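Local atomic coordinates of D-alanine--D-alanine ligase (Acinetobacter baumannii ACICU, PDB entry 5D8D), a protein that catalyses the ATP-dependent joining of two D-alanine molecules into D-alanyl-D-alanine, a building block of bacterial peptidoglycan. Residues P136-P141 / M174-I179; P195-Q200 / Y221-G226. All coordinates share one frame; numbering follows the deposited sequence.

Two contacts within the ATP-grasp region of this ligase each join an antiparallel strand to a later part of the chain. Following the chain, contact 1 comes first: strand 137-141 runs out, the chain passes through strand 151-153 and helix 159-169, and strand 173-177 returns beside it, joining the two inner strands of one four-stranded sheet. Contact 2 opens later, at the end of strand 192-198, the edge of a second antiparallel sheet, and closes, past the unmodelled residues 201-220, on the loop 221-226 that leads into helix 229-245. The centres of contact 1 and contact 2, in series, are about 23 Å apart. ATP-grasp enzymes characteristically hold the nucleotide between two such sheets.

Contact 1 of 2, residues P136-P141 / M174-I179; sequences PVIIKP and MAEKWI
Lys140 reaches Glu176 through one bend in its side chain, at the CG-CD bond (chi3 76°), while the glutamate runs out extended with its CG anti to the backbone N (chi1 -173°). The two side chains cross obliquely, and Lys140 NZ forms a salt bridge with Glu176 OE2 at 3.1 Å. The ammonium comes to the syn side of that oxygen, 19° out of the carboxylate plane.

Beneath this pair lies a regular antiparallel ladder. Ile138 and Glu176 form one hydrogen-bonded pair, with Ile138 N to Glu176 O at 2.8 Å, and Lys140 and Met174 form the next, with Lys140 N to Met174 O at 3.0 Å; each pair is completed by the reciprocal bond. On the face bearing the salt bridge, Lys140 and Met174 lie alongside each other, their CG atoms 3.9 Å apart. The other face carries Ile139 and Ala175, where Ile139 CD1 presses on Ala175 CB at 3.4 Å, closer than usual van der Waals contact. Helix 159-169 packs against Ile139 there.

Just beyond the end of strand 173-177, Trp178 N bonds at 3.0 Å to Pro136 O, ahead of the start of strand 137-141, and the indole reaches across to Ile138. Ile138 CB meets the ring at its edge, in plane, 3.8 Å from Trp178 CE3, while Lys152 makes a cation-pi contact with the same indole.

All these residues fall within the predicted ATP-binding region of the ATP-grasp fold. The second carboxylate oxygen of Glu176, OE1, makes a salt bridge with Lys104 of helix 100-108, which makes this side chain a bridge between two lysines. The shared carboxylate would partly offset the two positive charges and probably favours this position of the Lys140 ammonium, whose side chain lies about 5 Å from that of Glu268, a predicted magnesium ligand.

Contact 2 of 2, residues P195-Q200 / Y221-G226; sequences PVIRLQ and YGIPCG
Arg198 wraps around the carbonyl oxygen of Cys225, beginning at its CB, which lies 3.6 Å from Cys225 O. The next two carbons, CG and CD of Arg198, pass Cys225 O at 4.0 and 4.1 Å, and a bend at chi3 turns the edge of the guanidinium back toward it. Arg198 NE then donates to Cys225 O at 3.1 Å; the oxygen sits at the guanidinium edge, nearly in its plane, whereas the donor stands above the carbonyl plane, 41° out of it. At the tip, Arg198 NH2 adds a weak bond to Cys225 O at 3.4 Å.

The arginine ends the outer strand 192-198 of an antiparallel sheet in the ATP-grasp region, and the partner is an irregular loop, with a cis peptide bond before Pro224, leading to helix 229-245. The main chain joins them as well, Arg198 N bonding to Gly222 O at 3.2 Å. Earlier in the strand the meeting turns apolar. Ile197 CG1 packs 3.8 Å from Ile223 CG1, the two side chains crossing, and Val196 CG2 lies 3.6 Å from Cys225 SG. Beyond the cysteine, Gly226 O accepts a hydrogen bond from Arg182 of the neighbouring strand 181-189.

Contact 1 of 2, residues P136-P141 / M174-I179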
loop_
_atom_site.group_PDB
_atom_site.type_symbol
_atom_site.label_atom_id
_atom_site.label_comp_id
_atom_site.label_asym_id
_atom_site.label_seq_id
_atom_site.Cartn_x
_atom_site.Cartn_y
_atom_site.Cartn_z
ATOM N N PRO A 136 8.975 28.263 -9.422
ATOM C CA PRO A 136 9.260 27.016 -10.145
ATOM C C PRO A 136 8.695 25.747 -9.456
ATOM O O PRO A 136 8.234 25.809 -8.311
ATOM C CB PRO A 136 10.798 26.992 -10.197
ATOM C CG PRO A 136 11.270 28.199 -9.434
ATOM C CD PRO A 136 10.123 28.678 -8.608
ATOM N N VAL A 137 8.712 24.622 -10.178
ATOM C CA VAL A 137 8.303 23.303 -9.645
ATOM C C VAL A 137 9.383 22.258 -9.939
ATOM O O VAL A 137 10.314 22.502 -10.707
ATOM C CB VAL A 137 6.932 22.800 -10.206
ATOM C CG1 VAL A 137 5.843 23.847 -10.015
ATOM C CG2 VAL A 137 7.041 22.379 -11.668
ATOM N N ILE A 138 9.232 21.094 -9.320
ATOM C CA ILE A 138 10.104 19.948 -9.562
ATOM C C ILE A 138 9.195 18.844 -10.090
ATOM O O ILE A 138 8.130 18.590 -9.515
ATOM C CB ILE A 138 10.901 19.516 -8.296
ATOM C CG1 ILE A 138 11.662 18.209 -8.545
ATOM C CG2 ILE A 138 10.014 19.348 -7.064
ATOM C CD1 ILE A 138 12.724 17.903 -7.509
ATOM N N ILE A 139 9.613 18.236 -11.204
ATOM C CA ILE A 139 8.908 17.111 -11.852
ATOM C C ILE A 139 9.623 15.829 -11.447
ATOM O O ILE A 139 10.823 15.691 -11.708
ATOM C CB ILE A 139 8.930 17.224 -13.414
ATOM C CG1 ILE A 139 8.334 18.567 -13.903
ATOM C CG2 ILE A 139 8.223 16.035 -14.068
ATOM C CD1 ILE A 139 6.874 18.784 -13.559
ATOM N N LYS A 140 8.908 14.898 -10.815
ATOM C CA LYS A 140 9.523 13.633 -10.378
ATOM C C LYS A 140 8.641 12.428 -10.690
ATOM O O LYS A 140 7.415 12.552 -10.667
ATOM C CB LYS A 140 9.920 13.674 -8.881
ATOM C CG LYS A 140 8.891 14.234 -7.907
ATOM C CD LYS A 140 9.395 14.218 -6.464
ATOM C CE LYS A 140 10.410 15.316 -6.176
ATOM N NZ LYS A 140 10.709 15.412 -4.712
ATOM N N PRO A 141 9.267 11.261 -10.995
ATOM C CA PRO A 141 8.461 10.054 -11.166
ATOM C C PRO A 141 7.884 9.690 -9.814
ATOM O O PRO A 141 8.585 9.783 -8.798
ATOM C CB PRO A 141 9.468 8.997 -11.633
ATOM C CG PRO A 141 10.755 9.426 -11.027
ATOM C CD PRO A 141 10.712 10.943 -10.998
ATOM N N MET A 174 4.543 13.334 -10.950
ATOM C CA MET A 174 4.008 14.492 -10.168
ATOM C C MET A 174 4.855 15.745 -10.330
ATOM O O MET A 174 6.080 15.681 -10.274
ATOM C CB MET A 174 3.834 14.204 -8.666
ATOM C CG MET A 174 5.048 13.684 -7.902
ATOM S SD MET A 174 5.181 14.208 -6.158
ATOM C CE MET A 174 3.476 14.305 -5.608
ATOM N N ALA A 175 4.186 16.874 -10.558
ATOM C CA ALA A 175 4.816 18.185 -10.450
ATOM C C ALA A 175 4.563 18.688 -9.030
ATOM O O ALA A 175 3.416 18.880 -8.641
ATOM C CB ALA A 175 4.254 19.153 -11.485
ATOM N N GLU A 176 5.634 18.889 -8.265
ATOM C CA GLU A 176 5.564 19.390 -6.894
ATOM C C GLU A 176 6.090 20.845 -6.867
ATOM O O GLU A 176 7.090 21.161 -7.549
ATOM C CB GLU A 176 6.418 18.473 -6.013
ATOM C CG GLU A 176 6.360 18.703 -4.500
ATOM C CD GLU A 176 7.349 17.817 -3.717
ATOM O OE1 GLU A 176 7.019 17.418 -2.582
ATOM O OE2 GLU A 176 8.463 17.515 -4.225
ATOM N N LYS A 177 5.424 21.714 -6.090
ATOM C CA LYS A 177 5.882 23.107 -5.843
ATOM C C LYS A 177 7.315 23.162 -5.311
ATOM O O LYS A 177 7.586 22.554 -4.287
ATOM C CB LYS A 177 4.961 23.775 -4.817
ATOM C CG LYS A 177 5.406 25.138 -4.309
ATOM C CD LYS A 177 4.264 25.896 -3.632
ATOM C CE LYS A 177 4.748 26.956 -2.634
ATOM N NZ LYS A 177 4.213 28.303 -2.982
ATOM N N TRP A 178 8.216 23.894 -5.976
ATOM C CA TRP A 178 9.612 24.005 -5.508
ATOM C C TRP A 178 9.619 24.808 -4.222
ATOM O O TRP A 178 8.904 25.782 -4.115
ATOM C CB TRP A 178 10.524 24.690 -6.538
ATOM C CG TRP A 178 11.987 24.737 -6.142
ATOM C CD1 TRP A 178 12.645 25.780 -5.550
ATOM C CD2 TRP A 178 12.965 23.695 -6.308
ATOM N NE1 TRP A 178 13.968 25.458 -5.344
ATOM C CE2 TRP A 178 14.192 24.183 -5.799
ATOM C CE3 TRP A 178 12.924 22.396 -6.838
ATOM C CZ2 TRP A 178 15.371 23.409 -5.804
ATOM C CZ3 TRP A 178 14.099 21.629 -6.846
ATOM C CH2 TRP A 178 15.304 22.142 -6.334
ATOM N N ILE A 179 10.393 24.383 -3.238
ATOM C CA ILE A 179 10.644 25.221 -2.082
ATOM C C ILE A 179 12.156 25.415 -1.959
ATOM O O ILE A 179 12.941 24.471 -2.123
ATOM C CB ILE A 179 9.941 24.707 -0.799
ATOM C CG1 ILE A 179 10.602 23.428 -0.280
ATOM C CG2 ILE A 179 8.420 24.602 -1.039
ATOM C CD1 ILE A 179 9.667 22.443 0.396
#

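Contact 2 of 2, residues P195-Q200 / Y221-G226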
loop_
_atom_site.group_PDB
_atom_site.type_symbol
_atom_site.label_atom_id
_atom_site.label_comp_id
_atom_site.label_asym_id
_atom_site.label_seq_id
_atom_site.Cartn_x
_atom_site.Cartn_y
_atom_site.Cartn_z
ATOM N N PRO A 195 20.487 11.127 14.560
ATOM C CA PRO A 195 20.978 12.475 14.209
ATOM C C PRO A 195 20.762 12.810 12.759
ATOM O O PRO A 195 20.939 11.939 11.905
ATOM C CB PRO A 195 22.480 12.373 14.480
ATOM C CG PRO A 195 22.584 11.381 15.563
ATOM C CD PRO A 195 21.523 10.361 15.275
ATOM N N VAL A 196 20.386 14.048 12.487
ATOM C CA VAL A 196 19.990 14.418 11.118
ATOM C C VAL A 196 21.222 14.639 10.243
ATOM O O VAL A 196 22.303 14.873 10.750
ATOM C CB VAL A 196 18.874 15.524 11.013
ATOM C CG1 VAL A 196 18.282 15.944 12.338
ATOM C CG2 VAL A 196 19.264 16.705 10.176
ATOM N N ILE A 197 21.053 14.509 8.929
ATOM C CA ILE A 197 22.133 14.683 8.003
ATOM C C ILE A 197 21.694 15.611 6.892
ATOM O O ILE A 197 20.709 15.302 6.245
ATOM C CB ILE A 197 22.541 13.347 7.391
ATOM C CG1 ILE A 197 23.128 12.456 8.479
ATOM C CG2 ILE A 197 23.567 13.574 6.254
ATOM C CD1 ILE A 197 23.554 11.077 7.984
ATOM N N ARG A 198 22.423 16.706 6.644
ATOM C CA ARG A 198 22.191 17.539 5.452
ATOM C C ARG A 198 22.671 16.824 4.183
ATOM O O ARG A 198 23.712 16.185 4.187
ATOM C CB ARG A 198 22.939 18.885 5.548
ATOM C CG ARG A 198 22.446 19.969 4.570
ATOM C CD ARG A 198 23.466 21.074 4.296
ATOM N NE ARG A 198 24.250 21.293 5.498
ATOM C CZ ARG A 198 25.570 21.312 5.607
ATOM N NH1 ARG A 198 26.352 21.235 4.549
ATOM N NH2 ARG A 198 26.102 21.461 6.824
ATOM N N LEU A 199 21.935 16.983 3.092
ATOM C CA LEU A 199 22.245 16.338 1.815
ATOM C C LEU A 199 22.864 17.264 0.779
ATOM O O LEU A 199 22.878 18.472 0.948
ATOM C CB LEU A 199 20.964 15.766 1.231
ATOM C CG LEU A 199 20.261 14.681 2.038
ATOM C CD1 LEU A 199 18.965 14.343 1.344
ATOM C CD2 LEU A 199 21.125 13.444 2.104
ATOM N N GLN A 200 23.349 16.661 -0.306
ATOM C CA GLN A 200 24.005 17.367 -1.408
ATOM C C GLN A 200 24.087 16.458 -2.638
ATOM O O GLN A 200 23.914 16.910 -3.770
ATOM C CB GLN A 200 25.420 17.835 -0.989
ATOM C CG GLN A 200 25.770 19.260 -1.426
ATOM C CD GLN A 200 24.813 20.311 -0.849
ATOM O OE1 GLN A 200 24.901 20.673 0.334
ATOM N NE2 GLN A 200 23.878 20.793 -1.682
ATOM N N TYR A 221 30.362 15.094 3.269
ATOM C CA TYR A 221 29.767 14.768 4.563
ATOM C C TYR A 221 28.669 15.781 4.919
ATOM O O TYR A 221 28.519 16.787 4.193
ATOM C CB TYR A 221 30.858 14.711 5.644
ATOM C CG TYR A 221 30.863 13.392 6.378
ATOM C CD1 TYR A 221 31.293 12.225 5.735
ATOM C CD2 TYR A 221 30.395 13.292 7.699
ATOM C CE1 TYR A 221 31.278 11.002 6.385
ATOM C CE2 TYR A 221 30.378 12.066 8.364
ATOM C CZ TYR A 221 30.826 10.929 7.700
ATOM O OH TYR A 221 30.830 9.714 8.342
ATOM N N GLY A 222 27.903 15.515 5.997
ATOM C CA GLY A 222 26.829 16.453 6.453
ATOM C C GLY A 222 26.375 16.506 7.924
ATOM O O GLY A 222 25.257 16.921 8.213
ATOM N N ILE A 223 27.223 16.057 8.848
ATOM C CA ILE A 223 27.054 16.317 10.284
ATOM C C ILE A 223 28.311 17.108 10.691
ATOM O O ILE A 223 29.404 16.741 10.262
ATOM C CB ILE A 223 26.949 15.023 11.133
ATOM C CG1 ILE A 223 25.856 14.100 10.586
ATOM C CG2 ILE A 223 26.665 15.359 12.594
ATOM C CD1 ILE A 223 26.020 12.666 11.021
ATOM N N PRO A 224 28.192 18.189 11.461
ATOM C CA PRO A 224 26.920 18.805 11.868
ATOM C C PRO A 224 26.055 19.257 10.686
ATOM O O PRO A 224 26.579 19.657 9.662
ATOM C CB PRO A 224 27.371 20.019 12.696
ATOM C CG PRO A 224 28.732 20.349 12.169
ATOM C CD PRO A 224 29.355 19.042 11.776
ATOM N N CYS A 225 24.737 19.161 10.839
ATOM C CA CYS A 225 23.826 19.385 9.726
ATOM C C CYS A 225 23.509 20.839 9.443
ATOM O O CYS A 225 23.080 21.152 8.340
ATOM C CB CYS A 225 22.520 18.613 9.935
ATOM S SG CYS A 225 21.611 19.125 11.388
ATOM N N GLY A 226 23.714 21.716 10.413
ATOM C CA GLY A 226 23.521 23.149 10.193
ATOM C C GLY A 226 22.200 23.675 10.723
ATOM O O GLY A 226 21.654 24.621 10.169
#